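Local coordinates for protein 4-hydroxybenzoyl-CoA thioesterase (Bacillus halodurans, PDB 5WH9) that probably hydrolyses the thioester of gentisyl-coenzyme A or related acyl-coenzyme A substrates, as a member of the hotdog-fold thioesterases, at residues Phe75-Ile80 against His93-Gly98; Asn25-Met30 against Cys62-Pro67; His7-Phe12 against Ala71-Ile76. One frame throughout, in Å; residues are numbered along the deposited sequence.

In the fold
The three contacts all belong to one hotdog fold, in which a curved antiparallel sheet wraps a long helix. Their centres lie about 11 Å from one another. Contacts 1 and 3 share Phe75 and Ile76, because strand 73-80 pairs with strand 87-96 on one edge and strand 6-9 on the other. Contact 2 joins helix 25-40 to strand 57-64. It meets contact 1 where Phe94 CZ packs 3.5 Å from Tyr26 O, and contact 3 where Trp29 stacks on Phe8. Lys96 ties the three together: its NZ lies 2.9 Å from Asp72 OD2, a salt bridge, and 3.3 Å from Pro67 O, a probable hydrogen bond.

Contact 1 (Phe75-Ile80 against His93-Gly98); sequences FIRTSI and HFIKQG
Ile95 packs against one face of the Phe75 ring and reaches on to Arg77. Its CB sits over that face, offset toward the rim. The distance from Ile95 CB to the centroid of the Phe75 ring is 3.8 Å, a CH-pi contact. The CG2 branch touches the outer end of the ring, with Ile95 CG2 3.4 Å from Phe75 CZ. The other branch, CG1, is beside the backbone N (chi1 -72°). It passes Phe75 CE1 and heads for Arg77. At the tip, Ile95 CD1 is 3.7 Å from Arg77 CG. The extended Arg77 chain crosses Ile95 at about a right angle, and its CG also lies in plane at the edge of the Phe75 ring.

On the other face of the sheet, Ile76 and Phe94 run side by side. Ile76 CG1 is over the Phe94 ring, and Ile76 CD1 is 3.5 Å from Phe94 CE2. This face packs against helix 25-40.

Four backbone hydrogen bonds fix the register. Ile95 N to Phe75 O is short, 2.8 Å, and nearly straight (170°). Phe75-Ile95 and Arg77-His93 are hydrogen-bonded pairs, with the non-hydrogen-bonded Ile76-Phe94 pair between them. This is the antiparallel hairpin of strands 73-80 and 87-96 in the hotdog sheet.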
loop_
_atom_site.group_PDB
_atom_site.type_symbol
_atom_site.label_atom_id
_atom_site.label_comp_id
_atom_site.label_asym_id
_atom_site.label_seq_id
_atom_site.Cartn_x
_atom_site.Cartn_y
_atom_site.Cartn_z
ATOM N N PHE B 75 15.140 -9.497 -8.733
ATOM C CA PHE B 75 16.136 -8.719 -8.009
ATOM C C PHE B 75 16.432 -7.406 -8.744
ATOM O O PHE B 75 16.146 -7.263 -9.932
ATOM C CB PHE B 75 17.393 -9.543 -7.690
ATOM C CG PHE B 75 18.235 -9.902 -8.901
ATOM C CD1 PHE B 75 19.177 -9.007 -9.396
ATOM C CD2 PHE B 75 18.113 -11.147 -9.510
ATOM C CE1 PHE B 75 19.974 -9.334 -10.493
ATOM C CE2 PHE B 75 18.903 -11.488 -10.611
ATOM C CZ PHE B 75 19.839 -10.574 -11.108
ATOM N N ILE B 76 16.929 -6.426 -8.012
ATOM C CA ILE B 76 17.248 -5.158 -8.622
ATOM C C ILE B 76 18.748 -4.949 -8.570
ATOM O O ILE B 76 19.367 -5.175 -7.536
ATOM C CB ILE B 76 16.567 -3.982 -7.894
ATOM C CG1 ILE B 76 15.060 -3.986 -8.156
ATOM C CG2 ILE B 76 17.179 -2.686 -8.357
ATOM C CD1 ILE B 76 14.259 -2.994 -7.286
ATOM N N ARG B 77 19.326 -4.514 -9.682
ATOM C CA ARG B 77 20.735 -4.124 -9.717
ATOM C C ARG B 77 20.828 -2.614 -9.585
ATOM O O ARG B 77 20.348 -1.882 -10.458
ATOM C CB ARG B 77 21.394 -4.538 -11.036
ATOM C CG ARG B 77 21.678 -6.015 -11.177
ATOM C CD ARG B 77 22.864 -6.285 -12.124
ATOM N NE ARG B 77 23.054 -7.720 -12.296
ATOM C CZ ARG B 77 22.569 -8.430 -13.312
ATOM N NH1 ARG B 77 21.899 -7.835 -14.292
ATOM N NH2 ARG B 77 22.776 -9.741 -13.358
ATOM N N THR B 78 21.457 -2.147 -8.511
ATOM C CA THR B 78 21.550 -0.720 -8.273
ATOM C C THR B 78 22.972 -0.252 -8.466
ATOM O O THR B 78 23.903 -0.815 -7.909
ATOM C CB THR B 78 21.069 -0.355 -6.870
ATOM O OG1 THR B 78 19.719 -0.798 -6.705
ATOM C CG2 THR B 78 21.112 1.146 -6.660
ATOM N N SER B 79 23.141 0.766 -9.295
ATOM C CA SER B 79 24.435 1.399 -9.437
ATOM C C SER B 79 24.240 2.889 -9.181
ATOM O O SER B 79 23.112 3.381 -9.231
ATOM C CB SER B 79 25.005 1.132 -10.824
ATOM O OG SER B 79 24.016 1.280 -11.824
ATOM N N ILE B 80 25.317 3.601 -8.867
ATOM C CA ILE B 80 25.223 5.042 -8.645
ATOM C C ILE B 80 25.855 5.778 -9.830
ATOM O O ILE B 80 26.932 5.414 -10.285
ATOM C CB ILE B 80 25.867 5.458 -7.322
ATOM C CG1 ILE B 80 25.591 6.935 -7.045
ATOM C CG2 ILE B 80 27.356 5.195 -7.343
ATOM C CD1 ILE B 80 26.039 7.369 -5.679
ATOM N N HIS B 93 17.807 -1.653 -12.100
ATOM C CA HIS B 93 17.389 -2.539 -13.165
ATOM C C HIS B 93 16.719 -3.773 -12.582
ATOM O O HIS B 93 17.337 -4.522 -11.819
ATOM C CB HIS B 93 18.597 -2.971 -13.988
ATOM C CG HIS B 93 19.238 -1.861 -14.757
ATOM N ND1 HIS B 93 18.637 -1.266 -15.844
ATOM C CD2 HIS B 93 20.443 -1.260 -14.619
ATOM C CE1 HIS B 93 19.437 -0.337 -16.335
ATOM N NE2 HIS B 93 20.541 -0.316 -15.612
ATOM N N PHE B 94 15.463 -3.991 -12.955
ATOM C CA PHE B 94 14.721 -5.159 -12.502
ATOM C C PHE B 94 15.078 -6.341 -13.363
ATOM O O PHE B 94 14.970 -6.289 -14.607
ATOM C CB PHE B 94 13.213 -4.912 -12.558
ATOM C CG PHE B 94 12.765 -3.815 -11.655
ATOM C CD1 PHE B 94 13.078 -2.490 -11.952
ATOM C CD2 PHE B 94 12.050 -4.098 -10.497
ATOM C CE1 PHE B 94 12.681 -1.475 -11.109
ATOM C CE2 PHE B 94 11.644 -3.078 -9.644
ATOM C CZ PHE B 94 11.958 -1.773 -9.956
ATOM N N ILE B 95 15.535 -7.397 -12.697
ATOM C CA ILE B 95 15.890 -8.619 -13.377
ATOM C C ILE B 95 14.938 -9.750 -12.982
ATOM O O ILE B 95 14.779 -10.080 -11.812
ATOM C CB ILE B 95 17.366 -9.010 -13.133
ATOM C CG1 ILE B 95 18.298 -8.066 -13.886
ATOM C CG2 ILE B 95 17.639 -10.426 -13.640
ATOM C CD1 ILE B 95 18.662 -6.842 -13.141
ATOM N N LYS B 96 14.283 -10.310 -13.978
ATOM C CA LYS B 96 13.464 -11.489 -13.810
ATOM C C LYS B 96 13.891 -12.516 -14.851
ATOM O O LYS B 96 14.005 -12.192 -16.044
ATOM C CB LYS B 96 11.995 -11.137 -14.021
ATOM C CG LYS B 96 11.130 -12.326 -14.337
ATOM C CD LYS B 96 9.687 -11.919 -14.476
ATOM C CE LYS B 96 8.964 -12.771 -15.504
ATOM N NZ LYS B 96 7.485 -12.610 -15.391
ATOM N N GLN B 97 14.141 -13.742 -14.390
ATOM C CA GLN B 97 14.509 -14.841 -15.268
ATOM C C GLN B 97 15.744 -14.458 -16.059
ATOM O O GLN B 97 15.840 -14.738 -17.248
ATOM C CB GLN B 97 13.351 -15.183 -16.208
ATOM C CG GLN B 97 12.069 -15.549 -15.472
ATOM C CD GLN B 97 10.955 -15.970 -16.412
ATOM O OE1 GLN B 97 10.899 -15.529 -17.559
ATOM N NE2 GLN B 97 10.071 -16.835 -15.935
ATOM N N GLY B 98 16.680 -13.800 -15.383
ATOM C CA GLY B 98 17.945 -13.439 -15.986
ATOM C C GLY B 98 17.884 -12.272 -16.960
ATOM O O GLY B 98 18.916 -11.891 -17.511
#

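Contact 2 (Asn25-Met30 against Cys62-Pro67); sequences NYYKWM and CQFKAP
Tyr26 and Phe64 meet because each has its CG anti to the carbonyl carbon, with chi1 of -71° in Tyr26 and -46° in Phe64. These torsions direct the tyrosine ring from helix 25-30 toward the strand and the phenylalanine ring from strand 62-64 toward the helix. The result is a T-shaped pair. The CE2 edge of Phe64 points at the face of Tyr26, with the planes at 78° and the centroids of the two rings 4.6 Å apart. Phe64 CE2 lies over the CG end of the tyrosine, 3.3 Å from Tyr26 CG. The Tyr26 ring also meets Phe94 edge-to-face.

Two residues before Phe64 on the strand, Cys62 also points toward the helix. Its sulfur is above the face of the Tyr27 ring at a distance, with Cys62 SG 5.5 Å from that centroid. It approaches the Tyr26 ring obliquely. Cys62 CB is closer to Tyr27, 3.4 Å from Tyr27 OH. Met30 CE just reaches the same CB.

The Tyr27 ring stacks on Tyr27 of the second subunit, and its OH makes a weak hydrogen bond to Ala60 O of that subunit. Strand 57-64 pairs with a strand of the same neighbour, so the sheet continues across the interface.

The chemistry is aromatic, sulfur and aliphatic. It is consistent with helix and sheet being joined by dispersion and by one ring edge against a pi face, beside the subunit interface.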
loop_
_atom_site.group_PDB
_atom_site.type_symbol
_atom_site.label_atom_id
_atom_site.label_comp_id
_atom_site.label_asym_id
_atom_site.label_seq_id
_atom_site.Cartn_x
_atom_site.Cartn_y
_atom_site.Cartn_z
ATOM N N ASN B 25 4.185 -0.007 -7.341
ATOM C CA ASN B 25 5.049 -0.870 -6.579
ATOM C C ASN B 25 6.496 -0.888 -7.057
ATOM O O ASN B 25 7.354 -1.138 -6.280
ATOM C CB ASN B 25 4.506 -2.286 -6.471
ATOM C CG ASN B 25 3.229 -2.351 -5.680
ATOM O OD1 ASN B 25 2.216 -2.700 -6.180
ATOM N ND2 ASN B 25 3.293 -1.954 -4.471
ATOM N N TYR B 26 6.717 -0.664 -8.349
ATOM C CA TYR B 26 8.089 -0.641 -8.837
ATOM C C TYR B 26 8.894 0.457 -8.118
ATOM O O TYR B 26 10.102 0.323 -7.906
ATOM C CB TYR B 26 8.130 -0.414 -10.346
ATOM C CG TYR B 26 7.662 -1.575 -11.183
ATOM C CD1 TYR B 26 6.316 -1.833 -11.343
ATOM C CD2 TYR B 26 8.570 -2.394 -11.852
ATOM C CE1 TYR B 26 5.872 -2.883 -12.114
ATOM C CE2 TYR B 26 8.140 -3.451 -12.639
ATOM C CZ TYR B 26 6.778 -3.693 -12.761
ATOM O OH TYR B 26 6.304 -4.734 -13.548
ATOM N N TYR B 27 8.225 1.549 -7.759
ATOM C CA TYR B 27 8.883 2.649 -7.046
ATOM C C TYR B 27 9.142 2.283 -5.593
ATOM O O TYR B 27 10.181 2.642 -5.044
ATOM C CB TYR B 27 8.063 3.941 -7.176
ATOM C CG TYR B 27 7.894 4.326 -8.630
ATOM C CD1 TYR B 27 8.864 5.085 -9.275
ATOM C CD2 TYR B 27 6.805 3.880 -9.378
ATOM C CE1 TYR B 27 8.746 5.426 -10.615
ATOM C CE2 TYR B 27 6.684 4.202 -10.750
ATOM C CZ TYR B 27 7.671 4.981 -11.348
ATOM O OH TYR B 27 7.577 5.352 -12.679
ATOM N N LYS B 28 8.199 1.558 -4.990
ATOM C CA LYS B 28 8.345 0.998 -3.653
ATOM C C LYS B 28 9.588 0.108 -3.635
ATOM O O LYS B 28 10.421 0.182 -2.725
ATOM C CB LYS B 28 7.066 0.200 -3.301
ATOM C CG LYS B 28 7.079 -0.727 -2.076
ATOM C CD LYS B 28 6.057 -1.888 -2.286
ATOM C CE LYS B 28 5.614 -2.622 -1.001
ATOM N NZ LYS B 28 6.652 -3.436 -0.238
ATOM N N TRP B 29 9.726 -0.720 -4.664
ATOM C CA TRP B 29 10.851 -1.644 -4.703
ATOM C C TRP B 29 12.165 -0.903 -4.910
ATOM O O TRP B 29 13.168 -1.290 -4.321
ATOM C CB TRP B 29 10.644 -2.728 -5.765
ATOM C CG TRP B 29 9.579 -3.707 -5.397
ATOM C CD1 TRP B 29 9.358 -4.258 -4.168
ATOM C CD2 TRP B 29 8.580 -4.249 -6.267
ATOM N NE1 TRP B 29 8.281 -5.105 -4.223
ATOM C CE2 TRP B 29 7.786 -5.115 -5.502
ATOM C CE3 TRP B 29 8.275 -4.076 -7.624
ATOM C CZ2 TRP B 29 6.714 -5.820 -6.049
ATOM C CZ3 TRP B 29 7.225 -4.763 -8.153
ATOM C CH2 TRP B 29 6.453 -5.624 -7.373
ATOM N N MET B 30 12.166 0.161 -5.719
ATOM C CA MET B 30 13.365 0.985 -5.863
ATOM C C MET B 30 13.700 1.672 -4.559
ATOM O O MET B 30 14.864 1.734 -4.148
ATOM C CB MET B 30 13.208 2.034 -6.955
ATOM C CG MET B 30 13.346 1.458 -8.343
ATOM S SD MET B 30 13.305 2.709 -9.643
ATOM C CE MET B 30 11.764 3.539 -9.260
ATOM N N CYS B 62 10.616 5.295 -14.289
ATOM C CA CYS B 62 10.688 3.873 -14.516
ATOM C C CYS B 62 10.078 3.524 -15.865
ATOM O O CYS B 62 9.115 4.150 -16.342
ATOM C CB CYS B 62 10.031 3.071 -13.372
ATOM S SG CYS B 62 10.665 1.319 -13.225
ATOM N N GLN B 63 10.672 2.515 -16.481
ATOM C CA GLN B 63 10.331 2.128 -17.820
ATOM C C GLN B 63 10.042 0.633 -17.769
ATOM O O GLN B 63 10.922 -0.164 -17.464
ATOM C CB GLN B 63 11.518 2.441 -18.725
ATOM C CG GLN B 63 11.243 2.365 -20.205
ATOM C CD GLN B 63 12.466 2.746 -21.024
ATOM O OE1 GLN B 63 13.276 1.889 -21.399
ATOM N NE2 GLN B 63 12.614 4.040 -21.295
ATOM N N PHE B 64 8.804 0.263 -18.067
ATOM C CA PHE B 64 8.334 -1.103 -17.892
ATOM C C PHE B 64 8.353 -1.860 -19.219
ATOM O O PHE B 64 7.678 -1.463 -20.165
ATOM C CB PHE B 64 6.918 -1.076 -17.298
ATOM C CG PHE B 64 6.773 -0.124 -16.143
ATOM C CD1 PHE B 64 6.426 1.201 -16.359
ATOM C CD2 PHE B 64 7.033 -0.539 -14.846
ATOM C CE1 PHE B 64 6.317 2.096 -15.307
ATOM C CE2 PHE B 64 6.924 0.348 -13.789
ATOM C CZ PHE B 64 6.558 1.677 -14.028
ATOM N N LYS B 65 9.122 -2.945 -19.286
ATOM C CA LYS B 65 9.288 -3.694 -20.532
ATOM C C LYS B 65 8.361 -4.894 -20.586
ATOM O O LYS B 65 7.663 -5.103 -21.572
ATOM C CB LYS B 65 10.738 -4.156 -20.719
ATOM C CG LYS B 65 11.765 -3.041 -20.557
ATOM C CD LYS B 65 11.341 -1.756 -21.284
ATOM C CE LYS B 65 11.453 -1.906 -22.801
ATOM N NZ LYS B 65 11.638 -0.596 -23.496
ATOM N N ALA B 66 8.383 -5.682 -19.510
ATOM C CA ALA B 66 7.577 -6.896 -19.382
ATOM C C ALA B 66 6.896 -6.991 -18.013
ATOM O O ALA B 66 7.403 -6.463 -17.019
ATOM C CB ALA B 66 8.429 -8.128 -19.641
ATOM N N PRO B 67 5.752 -7.663 -17.945
ATOM C CA PRO B 67 4.980 -7.754 -16.693
ATOM C C PRO B 67 5.575 -8.624 -15.569
ATOM O O PRO B 67 6.175 -9.665 -15.837
ATOM C CB PRO B 67 3.646 -8.348 -17.156
ATOM C CG PRO B 67 3.992 -9.134 -18.374
ATOM C CD PRO B 67 5.092 -8.372 -19.055
#

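Contact 3 (His7-Phe12 against Ala71-Ile76)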
loop_
_atom_site.group_PDB
_atom_site.type_symbol
_atom_site.label_atom_id
_atom_site.label_comp_id
_atom_site.label_asym_id
_atom_site.label_seq_id
_atom_site.Cartn_x
_atom_site.Cartn_y
_atom_site.Cartn_z
ATOM N N HIS B 7 17.093 -8.594 -3.609
ATOM C CA HIS B 7 16.145 -9.629 -3.968
ATOM C C HIS B 7 14.775 -9.389 -3.373
ATOM O O HIS B 7 14.658 -8.828 -2.307
ATOM C CB HIS B 7 16.657 -10.985 -3.507
ATOM C CG HIS B 7 17.729 -11.548 -4.374
ATOM N ND1 HIS B 7 19.060 -11.506 -4.035
ATOM C CD2 HIS B 7 17.668 -12.159 -5.575
ATOM C CE1 HIS B 7 19.772 -12.068 -4.989
ATOM N NE2 HIS B 7 18.950 -12.474 -5.934
ATOM N N PHE B 8 13.749 -9.829 -4.075
ATOM C CA PHE B 8 12.388 -9.710 -3.591
ATOM C C PHE B 8 11.442 -10.573 -4.391
ATOM O O PHE B 8 11.732 -10.960 -5.493
ATOM C CB PHE B 8 11.902 -8.250 -3.512
ATOM C CG PHE B 8 11.540 -7.636 -4.835
ATOM C CD1 PHE B 8 12.470 -6.929 -5.555
ATOM C CD2 PHE B 8 10.262 -7.742 -5.340
ATOM C CE1 PHE B 8 12.139 -6.348 -6.755
ATOM C CE2 PHE B 8 9.928 -7.170 -6.546
ATOM C CZ PHE B 8 10.867 -6.464 -7.250
ATOM N N ARG B 9 10.305 -10.871 -3.793
ATOM C CA ARG B 9 9.251 -11.659 -4.415
ATOM C C ARG B 9 7.959 -10.844 -4.510
ATOM O O ARG B 9 7.601 -10.131 -3.578
ATOM C CB ARG B 9 8.979 -12.916 -3.601
ATOM C CG ARG B 9 10.178 -13.842 -3.413
ATOM C CD ARG B 9 9.693 -15.274 -3.309
ATOM N NE ARG B 9 10.762 -16.217 -2.996
ATOM C CZ ARG B 9 10.569 -17.511 -2.749
ATOM N NH1 ARG B 9 9.345 -18.025 -2.787
ATOM N NH2 ARG B 9 11.604 -18.295 -2.471
ATOM N N VAL B 10 7.267 -10.964 -5.636
ATOM C CA VAL B 10 5.955 -10.363 -5.814
ATOM C C VAL B 10 4.888 -11.007 -4.920
ATOM O O VAL B 10 4.565 -12.200 -5.055
ATOM C CB VAL B 10 5.513 -10.456 -7.287
ATOM C CG1 VAL B 10 4.123 -9.899 -7.460
ATOM C CG2 VAL B 10 6.495 -9.712 -8.168
ATOM N N LYS B 11 4.355 -10.219 -3.997
ATOM C CA LYS B 11 3.264 -10.665 -3.148
ATOM C C LYS B 11 1.944 -10.559 -3.902
ATOM O O LYS B 11 1.769 -9.705 -4.774
ATOM C CB LYS B 11 3.163 -9.792 -1.895
ATOM C CG LYS B 11 4.485 -9.577 -1.190
ATOM C CD LYS B 11 5.277 -10.886 -1.049
ATOM C CE LYS B 11 6.571 -10.638 -0.323
ATOM N NZ LYS B 11 7.126 -11.915 0.208
ATOM N N PHE B 12 1.010 -11.423 -3.543
ATOM C CA PHE B 12 -0.346 -11.337 -4.049
ATOM C C PHE B 12 -0.866 -9.890 -3.968
ATOM O O PHE B 12 -1.459 -9.367 -4.916
ATOM C CB PHE B 12 -1.220 -12.273 -3.216
ATOM C CG PHE B 12 -2.612 -12.366 -3.698
ATOM C CD1 PHE B 12 -2.878 -12.826 -4.976
ATOM C CD2 PHE B 12 -3.660 -11.983 -2.889
ATOM C CE1 PHE B 12 -4.169 -12.917 -5.430
ATOM C CE2 PHE B 12 -4.955 -12.065 -3.347
ATOM C CZ PHE B 12 -5.206 -12.535 -4.622
ATOM N N ALA B 71 4.193 -13.904 -7.419
ATOM C CA ALA B 71 5.154 -14.944 -7.022
ATOM C C ALA B 71 6.447 -14.887 -7.803
ATOM O O ALA B 71 7.362 -15.657 -7.537
ATOM C CB ALA B 71 4.542 -16.360 -7.073
ATOM N N ASP B 72 6.537 -13.973 -8.756
ATOM C CA ASP B 72 7.797 -13.795 -9.461
ATOM C C ASP B 72 8.924 -13.555 -8.464
ATOM O O ASP B 72 8.730 -12.852 -7.470
ATOM C CB ASP B 72 7.721 -12.640 -10.454
ATOM C CG ASP B 72 7.141 -13.060 -11.770
ATOM O OD1 ASP B 72 6.969 -14.287 -11.947
ATOM O OD2 ASP B 72 6.866 -12.177 -12.616
ATOM N N HIS B 73 10.071 -14.186 -8.711
ATOM C CA HIS B 73 11.301 -13.876 -7.988
ATOM C C HIS B 73 11.979 -12.793 -8.801
ATOM O O HIS B 73 12.033 -12.880 -10.027
ATOM C CB HIS B 73 12.236 -15.083 -7.925
ATOM C CG HIS B 73 11.652 -16.272 -7.231
ATOM N ND1 HIS B 73 12.086 -16.696 -5.992
ATOM C CD2 HIS B 73 10.684 -17.141 -7.610
ATOM C CE1 HIS B 73 11.406 -17.772 -5.637
ATOM N NE2 HIS B 73 10.548 -18.061 -6.599
ATOM N N VAL B 74 12.499 -11.770 -8.135
ATOM C CA VAL B 74 13.047 -10.640 -8.862
ATOM C C VAL B 74 14.199 -10.134 -8.063
ATOM O O VAL B 74 14.253 -10.324 -6.844
ATOM C CB VAL B 74 11.977 -9.492 -9.025
ATOM C CG1 VAL B 74 12.421 -8.465 -10.049
ATOM C CG2 VAL B 74 10.632 -10.059 -9.427
ATOM N N PHE B 75 15.140 -9.497 -8.733
ATOM C CA PHE B 75 16.136 -8.719 -8.009
ATOM C C PHE B 75 16.432 -7.406 -8.744
ATOM O O PHE B 75 16.146 -7.263 -9.932
ATOM C CB PHE B 75 17.393 -9.543 -7.690
ATOM C CG PHE B 75 18.235 -9.902 -8.901
ATOM C CD1 PHE B 75 19.177 -9.007 -9.396
ATOM C CD2 PHE B 75 18.113 -11.147 -9.510
ATOM C CE1 PHE B 75 19.974 -9.334 -10.493
ATOM C CE2 PHE B 75 18.903 -11.488 -10.611
ATOM C CZ PHE B 75 19.839 -10.574 -11.108
ATOM N N ILE B 76 16.929 -6.426 -8.012
ATOM C CA ILE B 76 17.248 -5.158 -8.622
ATOM C C ILE B 76 18.748 -4.949 -8.570
ATOM O O ILE B 76 19.367 -5.175 -7.536
ATOM C CB ILE B 76 16.567 -3.982 -7.894
ATOM C CG1 ILE B 76 15.060 -3.986 -8.156
ATOM C CG2 ILE B 76 17.179 -2.686 -8.357
ATOM C CD1 ILE B 76 14.259 -2.994 -7.286
HETATM O O HOH W 1 7.562 -17.029 -4.808
#
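The ring of Phe8 is sandwiched between Val74 on one face and Trp29 on the other. Val74 CB stands over the first face, 3.9 Å from the Phe8 ring centroid, in a CH-pi contact. Trp29 of helix 25-40 stacks on the second. This is the antiparallel pairing of strand 6-9 with strand 73-80 in the hotdog sheet. Ile76 CD1 comes in obliquely near Phe8 CE1. On the other face of the sheet, Arg9 runs beside His73, its CD near one face of the imidazole, but the ends are modelled too close together and the detail is doubtful. As modelled, a water there accepts from Arg9 NH1 and donates to Ala71 O, bridging the two segments. The His7 and Phe75 rings meet obliquely, with planes at 56°. His7 CD2 is 3.4 Å from Phe75 CB.

Phe8 and Val74 form the hydrogen-bonded pair. Phe8 N to Val74 O and Val74 N to Phe8 O are both 2.9 Å. His7-Phe75 and Arg9-His73 are the non-hydrogen-bonded pairs around it. Phe8 has chi1 76°, with CG between the backbone N and the carbonyl carbon, and this lays one face of the ring against Val74 CB.

Val10 CG2 packs on Asp72 CB. The Asp72 carboxylate turns to other partners: OD2 accepts from Leu69 N. Beyond Val10 the chain meets other subunits, where Lys11 NZ is hydrogen-bonded to Tyr6 OH of the third subunit.

The ladder of bonds goes on past the strand ends. Ala71 N donates to Val10 O, and Val10 N donates to Asp72 O at 3.0 Å.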